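Local structure of sialidase B (Streptococcus pneumoniae serotype 4, 4XJW) at residues N61-I66 and G75-D80; T450-G455 and L466-Y471; E475-I480 and W488-A493. The protein removes terminal sialic acid from oligosaccharides, glycoproteins and glycolipids, and acts as an intramolecular trans-sialidase of glycosyl hydrolase family 33. The protein carries 1 engineered substitution. All blocks are in the same frame, centred on the assembly; numbering follows the deposited sequence.

Contact 1: residues N61-I66 and G75-D80; sequences NNYFSI and GVEIRD. With PO4 (phosphate ion), chain D.
The guanidinium of Arg79 has the side-chain amide of Asn61 stacked over one face, the two planes 22° apart. Asn61 CG comes within 3.3 Å of Arg79 NH2. At the guanidinium edge, near its plane, lie Tyr63 OH, a phosphate oxygen and a water. The Tyr63 ring meets Glu77 OE2 and Ser65 OG at its own edge, and its plane stands almost perpendicular to the Glu77 carboxylate.

These groups form a chain of polar bonds. Arg79 NH1 donates to Tyr63 OH at 3.2 Å. Tyr63 OH donates to Glu77 OE2 at 2.7 Å, arriving from above the carboxylate plane. The Tyr63 hydroxyl thus accepts from the arginine and donates to the glutamate. A bend in the arginine chain (chi3 67°) lays CD beside Tyr63 CZ and turns NH1 to the hydroxyl. Arg79 NH1 also makes a nearly straight bond to phosphate O2, at 2.7 Å. The ion probably comes from the crystallisation liquor, and Arg155 grips it as well. One water joins Arg79 NH2 to phosphate O2, and another joins Glu77 OE2 to Ser65 OG. Arg79 NE is taken by Asn86, so the guanidinium is held at several points round its rim. The nearby cation would probably help keep Glu77 ionised.

On the opposite face of this pair lie the apolar side chains of Phe64, Ile66, Val76 and Ile78. Phe64 CD1 lies 3.9 Å from Ile78 CG1, which sits at the ring edge, and Ile66 packs beside Val76. Phe110 meets the Phe64 ring from outside the pair. The backbone bonds Ser65 N to Glu77 O and Glu77 N to Ser65 O are both 3.0 Å. Strands 63-69 and 74-80 form an antiparallel beta hairpin, in a sheet of the concanavalin-like beta sandwich that forms the N-terminal domain.

Contact 2: residues T450-G455 and L466-Y471; sequences TYLCPG and LIFATY
Ala469 O is gripped twice: Cys453 N donates to it at 3.0 Å, and a water donates to it as well. The O of the same water lies 2.6 Å from Cys453 O, to which it also donates, and so bridges the two backbones. The contact belongs to a beta hairpin, strands 451-459 and 466-472, in a blade of the sialidase beta propeller.

Tyr451 and Tyr471 form a hydrogen-bonded antiparallel pair. Tyr451 N reaches Tyr471 O at 2.8 Å, almost straight and in the carbonyl plane, and Tyr471 N returns a bond to Tyr451 O. Next to them Leu452 and Thr470 are a non-hydrogen-bonded pair. Leu452 CD1 packs 4.0 Å from Thr470 CG2, the two side chains crossing at about a right angle. Thr450 OG1 gives a weak bond to Thr470 OG1. The stronger partner of Thr470 OG1 is the carbonyl of Thr477.

Tyr471 CG sits between the backbone N and the carbonyl carbon (chi1 62°), and this swings the ring across Tyr451. Tyr451 CB makes a CH-pi contact over the face of the Tyr471 ring, 3.7 Å from its centroid. The two rings meet obliquely. The Tyr471 side chain is about 4 Å from that of Glu503, a probable active-site residue, so this end of the hairpin probably borders the catalytic pocket. At the edge of the Tyr471 ring, in its plane, Cys453 SG lies 3.8 Å from Tyr471 CD2.

Contact 3: residues E475-I480 and W488-A493; sequences ELTYLI and WKKSSA
This is the outer beta hairpin of a propeller blade, strands 475-481 and 489-494, and the third Asp-box (BNR) repeat, residues 479-490, spans its turn. The strands are antiparallel. Leu476 with Ala493, Tyr478 with Ser491 and Ile480 with Lys489 are hydrogen-bonded pairs, each with two backbone bonds. In the last pair Ile480 N meets Lys489 O at 2.8 Å, nearly along the C=O axis.

Trp488 is the closing tryptophan of the Asp-box motif (Ser-X-Asp-X-Gly-X-Thr-Trp). Its six-membered ring runs alongside the opposite strand: Trp488 CE3 is 3.8 Å from Leu479 CB, and the backbone at Leu479 and Ile480 lies along the ring edge. On the face with Leu476 and Ala493, the edge of the Tyr478 ring touches Ala493 CB through CE1, at 3.9 Å. Trp537 stacks on that ring, and Thr516 bonds its hydroxyl.

At the far end Glu475 OE2 accepts two hydroxyls. Ser492 OG donates to Glu475 OE2 at 2.6 Å, on the syn side and tilted out of the carboxylate plane. Thr477 OG1 donates to Glu475 OE2 at 2.7 Å, on the anti lone pair of that oxygen. Glu475 CG sits between its backbone N and carbonyl carbon (chi1 69°), which sends the carboxylate over the neighbouring strand. Lys490 NZ donates to Ser492 OG at 2.8 Å, so this serine hydroxyl both receives and gives. Lys489 instead makes a salt bridge to Glu535, beyond the hairpin. The serine thus relays between a lysine and a glutamate that do not touch, and the two donors on OE2 would probably stabilise the charged carboxylate.

How the contacts relate
All three contacts are antiparallel hairpins, but contact 1 belongs to the N-terminal sandwich and contacts 2 and 3 to the propeller. Contact 1 lies about 49 Å from contact 2, centre to centre, on the opposite side of the chain's centre. Contacts 2 and 3 share a sheet: strands 466-472 and 475-481 are neighbours in it, and Leu479 N bonds to Phe468 O. Contact 2 is buried and lies beside the probable catalytic residues, with aromatic and sulfur contacts. Contact 3 is partly buried and forms the blade's outer edge, where lysines and a carboxylate appear. Contact 1 is buried too, yet has one apolar face and one charged face.

Contact 1: residues N61-I66 and G75-D80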
loop_
_atom_site.group_PDB
_atom_site.type_symbol
_atom_site.label_atom_id
_atom_site.label_comp_id
_atom_site.label_asym_id
_atom_site.label_seq_id
_atom_site.Cartn_x
_atom_site.Cartn_y
_atom_site.Cartn_z
ATOM N N ASN A 61 30.284 -24.982 1.142
ATOM C CA ASN A 61 28.896 -24.829 1.577
ATOM C C ASN A 61 28.744 -24.823 3.091
ATOM O O ASN A 61 27.708 -25.215 3.629
ATOM C CB ASN A 61 28.015 -25.908 0.940
ATOM C CG ASN A 61 27.978 -25.803 -0.562
ATOM O OD1 ASN A 61 28.200 -24.726 -1.124
ATOM N ND2 ASN A 61 27.709 -26.925 -1.232
ATOM N N ASN A 62 29.794 -24.385 3.778
ATOM C CA ASN A 62 29.751 -24.236 5.215
ATOM C C ASN A 62 29.955 -22.775 5.562
ATOM O O ASN A 62 31.091 -22.337 5.781
ATOM C CB ASN A 62 30.849 -25.064 5.890
ATOM C CG ASN A 62 30.497 -26.532 6.007
ATOM O OD1 ASN A 62 29.796 -27.094 5.164
ATOM N ND2 ASN A 62 30.996 -27.170 7.069
ATOM N N TYR A 63 28.864 -22.010 5.602
ATOM C CA TYR A 63 28.960 -20.592 5.933
ATOM C C TYR A 63 27.637 -19.979 6.338
ATOM O O TYR A 63 26.564 -20.516 6.048
ATOM C CB TYR A 63 29.556 -19.776 4.780
ATOM C CG TYR A 63 28.700 -19.700 3.535
ATOM C CD1 TYR A 63 28.826 -20.649 2.531
ATOM C CD2 TYR A 63 27.782 -18.667 3.348
ATOM C CE1 TYR A 63 28.070 -20.583 1.394
ATOM C CE2 TYR A 63 27.010 -18.601 2.194
ATOM C CZ TYR A 63 27.162 -19.564 1.222
ATOM O OH TYR A 63 26.408 -19.522 0.072
ATOM N N PHE A 64 27.759 -18.847 7.025
ATOM C CA PHE A 64 26.657 -17.956 7.331
ATOM C C PHE A 64 26.925 -16.643 6.625
ATOM O O PHE A 64 28.061 -16.163 6.590
ATOM C CB PHE A 64 26.585 -17.712 8.828
ATOM C CG PHE A 64 25.689 -16.559 9.212
ATOM C CD1 PHE A 64 24.315 -16.657 9.055
ATOM C CD2 PHE A 64 26.223 -15.387 9.735
ATOM C CE1 PHE A 64 23.482 -15.609 9.414
ATOM C CE2 PHE A 64 25.397 -14.327 10.095
ATOM C CZ PHE A 64 24.029 -14.439 9.923
ATOM N N SER A 65 25.886 -16.047 6.061
ATOM C CA SER A 65 26.057 -14.752 5.429
ATOM C C SER A 65 24.820 -13.899 5.626
ATOM O O SER A 65 23.706 -14.425 5.717
ATOM C CB SER A 65 26.332 -14.914 3.937
ATOM O OG SER A 65 25.151 -15.300 3.247
ATOM N N ILE A 66 25.036 -12.590 5.743
ATOM C CA ILE A 66 23.973 -11.604 5.606
ATOM C C ILE A 66 24.203 -10.928 4.256
ATOM O O ILE A 66 25.256 -10.328 4.029
ATOM C CB ILE A 66 24.008 -10.562 6.738
ATOM C CG1 ILE A 66 23.746 -11.223 8.090
ATOM C CG2 ILE A 66 22.986 -9.461 6.472
ATOM C CD1 ILE A 66 24.114 -10.334 9.299
ATOM N N GLY A 75 18.737 -10.680 3.004
ATOM C CA GLY A 75 18.586 -12.074 3.357
ATOM C C GLY A 75 19.758 -12.630 4.128
ATOM O O GLY A 75 20.756 -11.928 4.373
ATOM N N VAL A 76 19.606 -13.884 4.550
ATOM C CA VAL A 76 20.695 -14.632 5.165
ATOM C C VAL A 76 20.773 -16.028 4.561
ATOM O O VAL A 76 19.777 -16.579 4.082
ATOM C CB VAL A 76 20.560 -14.794 6.693
ATOM C CG1 VAL A 76 20.624 -13.439 7.398
ATOM C CG2 VAL A 76 19.289 -15.551 7.048
ATOM N N GLU A 77 21.978 -16.589 4.603
ATOM C CA GLU A 77 22.205 -17.990 4.308
ATOM C C GLU A 77 22.812 -18.622 5.556
ATOM O O GLU A 77 23.635 -18.001 6.233
ATOM C CB GLU A 77 23.193 -18.127 3.165
ATOM C CG GLU A 77 22.715 -17.633 1.838
ATOM C CD GLU A 77 23.479 -18.305 0.730
ATOM O OE1 GLU A 77 23.157 -19.471 0.412
ATOM O OE2 GLU A 77 24.425 -17.683 0.212
ATOM N N ILE A 78 22.382 -19.842 5.874
ATOM C CA ILE A 78 22.954 -20.586 6.994
ATOM C C ILE A 78 23.149 -22.017 6.524
ATOM O O ILE A 78 22.176 -22.746 6.308
ATOM C CB ILE A 78 22.065 -20.519 8.259
ATOM C CG1 ILE A 78 21.392 -19.153 8.385
ATOM C CG2 ILE A 78 22.882 -20.794 9.503
ATOM C CD1 ILE A 78 19.963 -19.213 8.847
ATOM N N ARG A 79 24.408 -22.413 6.330
ATOM C CA ARG A 79 24.699 -23.651 5.610
ATOM C C ARG A 79 25.766 -24.489 6.297
ATOM O O ARG A 79 26.794 -23.966 6.730
ATOM C CB ARG A 79 25.161 -23.333 4.187
ATOM C CG ARG A 79 24.233 -22.391 3.435
ATOM C CD ARG A 79 24.705 -22.160 2.023
ATOM N NE ARG A 79 24.614 -23.384 1.239
ATOM C CZ ARG A 79 25.036 -23.517 -0.016
ATOM N NH1 ARG A 79 25.597 -22.494 -0.652
ATOM N NH2 ARG A 79 24.898 -24.685 -0.630
ATOM N N ASP A 80 25.521 -25.791 6.375
ATOM C CA ASP A 80 26.495 -26.727 6.931
ATOM C C ASP A 80 26.283 -28.058 6.222
ATOM O O ASP A 80 25.264 -28.719 6.425
ATOM C CB ASP A 80 26.290 -26.883 8.442
ATOM C CG ASP A 80 27.365 -27.741 9.110
ATOM O OD1 ASP A 80 27.680 -28.832 8.593
ATOM O OD2 ASP A 80 27.879 -27.325 10.170
HETATM P P PO4 D . 26.239 -21.323 -4.051
HETATM O O1 PO4 D . 27.422 -20.810 -4.830
HETATM O O2 PO4 D . 26.658 -22.482 -3.167
HETATM O O3 PO4 D . 25.724 -20.184 -3.187
HETATM O O4 PO4 D . 25.167 -21.763 -5.014
HETATM O O HOH W 1 25.657 -24.897 -3.298
HETATM O O HOH W 2 25.444 -15.224 0.488
#

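Contact 2: residues T450-G455 and L466-Y471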
loop_
_atom_site.group_PDB
_atom_site.type_symbol
_atom_site.label_atom_id
_atom_site.label_comp_id
_atom_site.label_asym_id
_atom_site.label_seq_id
_atom_site.Cartn_x
_atom_site.Cartn_y
_atom_site.Cartn_z
ATOM N N THR A 450 -18.375 2.636 -12.064
ATOM C CA THR A 450 -17.063 3.076 -12.501
ATOM C C THR A 450 -16.115 2.815 -11.335
ATOM O O THR A 450 -16.563 2.505 -10.228
ATOM C CB THR A 450 -17.049 4.562 -12.871
ATOM O OG1 THR A 450 -17.463 5.354 -11.747
ATOM C CG2 THR A 450 -17.990 4.830 -14.057
ATOM N N TYR A 451 -14.819 2.924 -11.594
ATOM C CA TYR A 451 -13.817 2.586 -10.591
ATOM C C TYR A 451 -13.199 3.866 -10.055
ATOM O O TYR A 451 -12.685 4.680 -10.827
ATOM C CB TYR A 451 -12.742 1.698 -11.206
ATOM C CG TYR A 451 -13.293 0.514 -11.970
ATOM C CD1 TYR A 451 -13.935 -0.523 -11.313
ATOM C CD2 TYR A 451 -13.173 0.445 -13.352
ATOM C CE1 TYR A 451 -14.444 -1.608 -12.012
ATOM C CE2 TYR A 451 -13.670 -0.629 -14.059
ATOM C CZ TYR A 451 -14.303 -1.652 -13.385
ATOM O OH TYR A 451 -14.801 -2.721 -14.105
ATOM N N LEU A 452 -13.248 4.049 -8.735
ATOM C CA LEU A 452 -12.761 5.284 -8.143
ATOM C C LEU A 452 -11.261 5.422 -8.348
ATOM O O LEU A 452 -10.509 4.460 -8.194
ATOM C CB LEU A 452 -13.092 5.319 -6.660
ATOM C CG LEU A 452 -12.878 6.637 -5.925
ATOM C CD1 LEU A 452 -13.856 7.694 -6.384
ATOM C CD2 LEU A 452 -13.017 6.392 -4.428
ATOM N N CYS A 453 -10.826 6.627 -8.691
ATOM C CA CYS A 453 -9.399 6.909 -8.751
ATOM C C CYS A 453 -8.886 7.196 -7.350
ATOM O O CYS A 453 -9.351 8.133 -6.692
ATOM C CB CYS A 453 -9.116 8.116 -9.644
ATOM S SG CYS A 453 -9.675 7.889 -11.354
ATOM N N PRO A 454 -7.925 6.393 -6.872
ATOM C CA PRO A 454 -7.471 6.633 -5.493
ATOM C C PRO A 454 -6.668 7.909 -5.347
ATOM O O PRO A 454 -5.970 8.337 -6.272
ATOM C CB PRO A 454 -6.591 5.430 -5.187
ATOM C CG PRO A 454 -6.173 4.876 -6.524
ATOM C CD PRO A 454 -7.277 5.224 -7.498
ATOM N N GLY A 455 -6.780 8.525 -4.172
ATOM C CA GLY A 455 -5.994 9.693 -3.853
ATOM C C GLY A 455 -6.855 10.822 -3.335
ATOM O O GLY A 455 -7.496 10.701 -2.288
ATOM N N LEU A 466 -17.324 20.012 -5.768
ATOM C CA LEU A 466 -16.463 18.862 -5.507
ATOM C C LEU A 466 -16.417 17.935 -6.711
ATOM O O LEU A 466 -17.444 17.664 -7.341
ATOM C CB LEU A 466 -16.996 18.070 -4.325
ATOM C CG LEU A 466 -17.269 18.918 -3.094
ATOM C CD1 LEU A 466 -17.970 18.059 -2.066
ATOM C CD2 LEU A 466 -15.966 19.501 -2.539
ATOM N N ILE A 467 -15.226 17.442 -7.034
ATOM C CA ILE A 467 -15.082 16.494 -8.138
ATOM C C ILE A 467 -14.255 15.289 -7.720
ATOM O O ILE A 467 -13.154 15.435 -7.171
ATOM C CB ILE A 467 -14.416 17.123 -9.372
ATOM C CG1 ILE A 467 -15.154 18.387 -9.813
ATOM C CG2 ILE A 467 -14.358 16.093 -10.537
ATOM C CD1 ILE A 467 -14.612 18.975 -11.112
ATOM N N PHE A 468 -14.769 14.099 -8.018
ATOM C CA PHE A 468 -13.998 12.866 -7.853
ATOM C C PHE A 468 -13.832 12.200 -9.201
ATOM O O PHE A 468 -14.819 11.927 -9.881
ATOM C CB PHE A 468 -14.711 11.902 -6.911
ATOM C CG PHE A 468 -14.544 12.235 -5.453
ATOM C CD1 PHE A 468 -13.418 11.807 -4.757
ATOM C CD2 PHE A 468 -15.516 12.959 -4.784
ATOM C CE1 PHE A 468 -13.256 12.101 -3.421
ATOM C CE2 PHE A 468 -15.375 13.255 -3.431
ATOM C CZ PHE A 468 -14.240 12.820 -2.753
ATOM N N ALA A 469 -12.582 11.929 -9.576
ATOM C CA ALA A 469 -12.294 11.191 -10.802
ATOM C C ALA A 469 -12.563 9.703 -10.625
ATOM O O ALA A 469 -12.228 9.108 -9.584
ATOM C CB ALA A 469 -10.862 11.417 -11.242
ATOM N N THR A 470 -13.167 9.101 -11.650
ATOM C CA THR A 470 -13.308 7.649 -11.729
ATOM C C THR A 470 -12.993 7.259 -13.167
ATOM O O THR A 470 -12.926 8.127 -14.041
ATOM C CB THR A 470 -14.729 7.171 -11.374
ATOM O OG1 THR A 470 -15.615 7.444 -12.476
ATOM C CG2 THR A 470 -15.259 7.867 -10.111
ATOM N N TYR A 471 -12.781 5.972 -13.415
ATOM C CA TYR A 471 -12.557 5.504 -14.778
ATOM C C TYR A 471 -13.400 4.281 -15.071
ATOM O O TYR A 471 -13.875 3.592 -14.163
ATOM C CB TYR A 471 -11.079 5.197 -15.022
ATOM C CG TYR A 471 -10.531 4.099 -14.147
ATOM C CD1 TYR A 471 -10.554 2.769 -14.568
ATOM C CD2 TYR A 471 -9.964 4.384 -12.915
ATOM C CE1 TYR A 471 -10.048 1.759 -13.768
ATOM C CE2 TYR A 471 -9.460 3.386 -12.114
ATOM C CZ TYR A 471 -9.503 2.077 -12.538
ATOM O OH TYR A 471 -8.993 1.094 -11.713
HETATM O O HOH W 3 -11.301 9.812 -6.907
#

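Contact 3: residues E475-I480 and W488-A493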
loop_
_atom_site.group_PDB
_atom_site.type_symbol
_atom_site.label_atom_id
_atom_site.label_comp_id
_atom_site.label_asym_id
_atom_site.label_seq_id
_atom_site.Cartn_x
_atom_site.Cartn_y
_atom_site.Cartn_z
ATOM N N GLU A 475 -13.435 5.652 -20.986
ATOM C CA GLU A 475 -13.573 7.038 -20.535
ATOM C C GLU A 475 -13.127 7.278 -19.100
ATOM O O GLU A 475 -13.060 6.354 -18.287
ATOM C CB GLU A 475 -15.021 7.533 -20.694
ATOM C CG GLU A 475 -16.038 6.894 -19.745
ATOM C CD GLU A 475 -17.430 7.509 -19.842
ATOM O OE1 GLU A 475 -18.020 7.490 -20.947
ATOM O OE2 GLU A 475 -17.941 8.011 -18.815
ATOM N N LEU A 476 -12.822 8.537 -18.804
ATOM C CA LEU A 476 -12.810 9.009 -17.427
ATOM C C LEU A 476 -14.219 9.490 -17.121
ATOM O O LEU A 476 -14.879 10.103 -17.964
ATOM C CB LEU A 476 -11.815 10.147 -17.231
ATOM C CG LEU A 476 -10.341 9.835 -17.448
ATOM C CD1 LEU A 476 -9.466 11.018 -17.094
ATOM C CD2 LEU A 476 -9.945 8.614 -16.620
ATOM N N THR A 477 -14.700 9.192 -15.924
ATOM C CA THR A 477 -16.028 9.627 -15.540
ATOM C C THR A 477 -15.893 10.463 -14.281
ATOM O O THR A 477 -15.734 9.925 -13.173
ATOM C CB THR A 477 -16.998 8.455 -15.307
ATOM O OG1 THR A 477 -16.904 7.516 -16.390
ATOM C CG2 THR A 477 -18.428 8.967 -15.210
ATOM N N TYR A 478 -15.932 11.779 -14.452
ATOM C CA TYR A 478 -15.851 12.677 -13.304
ATOM C C TYR A 478 -17.183 12.752 -12.575
ATOM O O TYR A 478 -18.230 12.991 -13.186
ATOM C CB TYR A 478 -15.395 14.066 -13.746
ATOM C CG TYR A 478 -14.037 14.078 -14.433
ATOM C CD1 TYR A 478 -13.926 13.921 -15.813
ATOM C CD2 TYR A 478 -12.870 14.263 -13.702
ATOM C CE1 TYR A 478 -12.678 13.930 -16.446
ATOM C CE2 TYR A 478 -11.634 14.289 -14.314
ATOM C CZ TYR A 478 -11.540 14.127 -15.683
ATOM O OH TYR A 478 -10.295 14.162 -16.264
ATOM N N LEU A 479 -17.153 12.538 -11.267
ATOM C CA LEU A 479 -18.356 12.659 -10.462
ATOM C C LEU A 479 -18.352 14.021 -9.779
ATOM O O LEU A 479 -17.430 14.352 -9.017
ATOM C CB LEU A 479 -18.441 11.519 -9.444
ATOM C CG LEU A 479 -18.297 10.118 -10.041
ATOM C CD1 LEU A 479 -18.553 9.066 -8.980
ATOM C CD2 LEU A 479 -19.254 9.938 -11.220
ATOM N N ILE A 480 -19.382 14.817 -10.058
ATOM C CA ILE A 480 -19.443 16.197 -9.607
ATOM C C ILE A 480 -20.607 16.403 -8.653
ATOM O O ILE A 480 -21.730 15.968 -8.934
ATOM C CB ILE A 480 -19.582 17.142 -10.811
ATOM C CG1 ILE A 480 -18.413 16.961 -11.777
ATOM C CG2 ILE A 480 -19.644 18.601 -10.364
ATOM C CD1 ILE A 480 -18.524 17.806 -13.040
ATOM N N TRP A 488 -25.149 13.900 -7.067
ATOM C CA TRP A 488 -24.018 13.791 -7.972
ATOM C C TRP A 488 -24.475 13.776 -9.420
ATOM O O TRP A 488 -25.591 13.343 -9.728
ATOM C CB TRP A 488 -23.247 12.505 -7.679
ATOM C CG TRP A 488 -22.673 12.465 -6.307
ATOM C CD1 TRP A 488 -23.299 12.060 -5.166
ATOM C CD2 TRP A 488 -21.355 12.863 -5.925
ATOM N NE1 TRP A 488 -22.444 12.167 -4.098
ATOM C CE2 TRP A 488 -21.241 12.669 -4.537
ATOM C CE3 TRP A 488 -20.250 13.369 -6.626
ATOM C CZ2 TRP A 488 -20.076 12.964 -3.829
ATOM C CZ3 TRP A 488 -19.095 13.654 -5.935
ATOM C CH2 TRP A 488 -19.013 13.454 -4.545
ATOM N N LYS A 489 -23.612 14.256 -10.308
ATOM C CA LYS A 489 -23.806 14.054 -11.738
ATOM C C LYS A 489 -22.477 13.633 -12.333
ATOM O O LYS A 489 -21.434 13.771 -11.698
ATOM C CB LYS A 489 -24.303 15.332 -12.422
ATOM C CG LYS A 489 -23.237 16.417 -12.544
ATOM C CD LYS A 489 -23.756 17.612 -13.346
ATOM C CE LYS A 489 -22.699 18.699 -13.468
ATOM N NZ LYS A 489 -23.168 19.835 -14.319
ATOM N N LYS A 490 -22.504 13.120 -13.553
ATOM C CA LYS A 490 -21.278 12.711 -14.211
ATOM C C LYS A 490 -20.877 13.685 -15.301
ATOM O O LYS A 490 -21.717 14.371 -15.886
ATOM C CB LYS A 490 -21.422 11.306 -14.806
ATOM C CG LYS A 490 -22.107 11.243 -16.172
ATOM C CD LYS A 490 -21.940 9.861 -16.816
ATOM C CE LYS A 490 -22.722 9.752 -18.124
ATOM N NZ LYS A 490 -22.169 10.628 -19.198
ATOM N N SER A 491 -19.578 13.765 -15.540
ATOM C CA SER A 491 -19.059 14.396 -16.739
ATOM C C SER A 491 -18.102 13.395 -17.370
ATOM O O SER A 491 -17.067 13.058 -16.793
ATOM C CB SER A 491 -18.350 15.710 -16.404
ATOM O OG SER A 491 -17.894 16.336 -17.587
ATOM N N SER A 492 -18.460 12.878 -18.541
ATOM C CA SER A 492 -17.638 11.867 -19.204
ATOM C C SER A 492 -16.607 12.501 -20.133
ATOM O O SER A 492 -16.885 13.491 -20.813
ATOM C CB SER A 492 -18.506 10.876 -19.990
ATOM O OG SER A 492 -19.410 10.187 -19.154
ATOM N N ALA A 493 -15.414 11.920 -20.149
ATOM C CA ALA A 493 -14.349 12.353 -21.034
ATOM C C ALA A 493 -13.746 11.130 -21.712
ATOM O O ALA A 493 -13.118 10.293 -21.067
ATOM C CB ALA A 493 -13.291 13.103 -20.259
#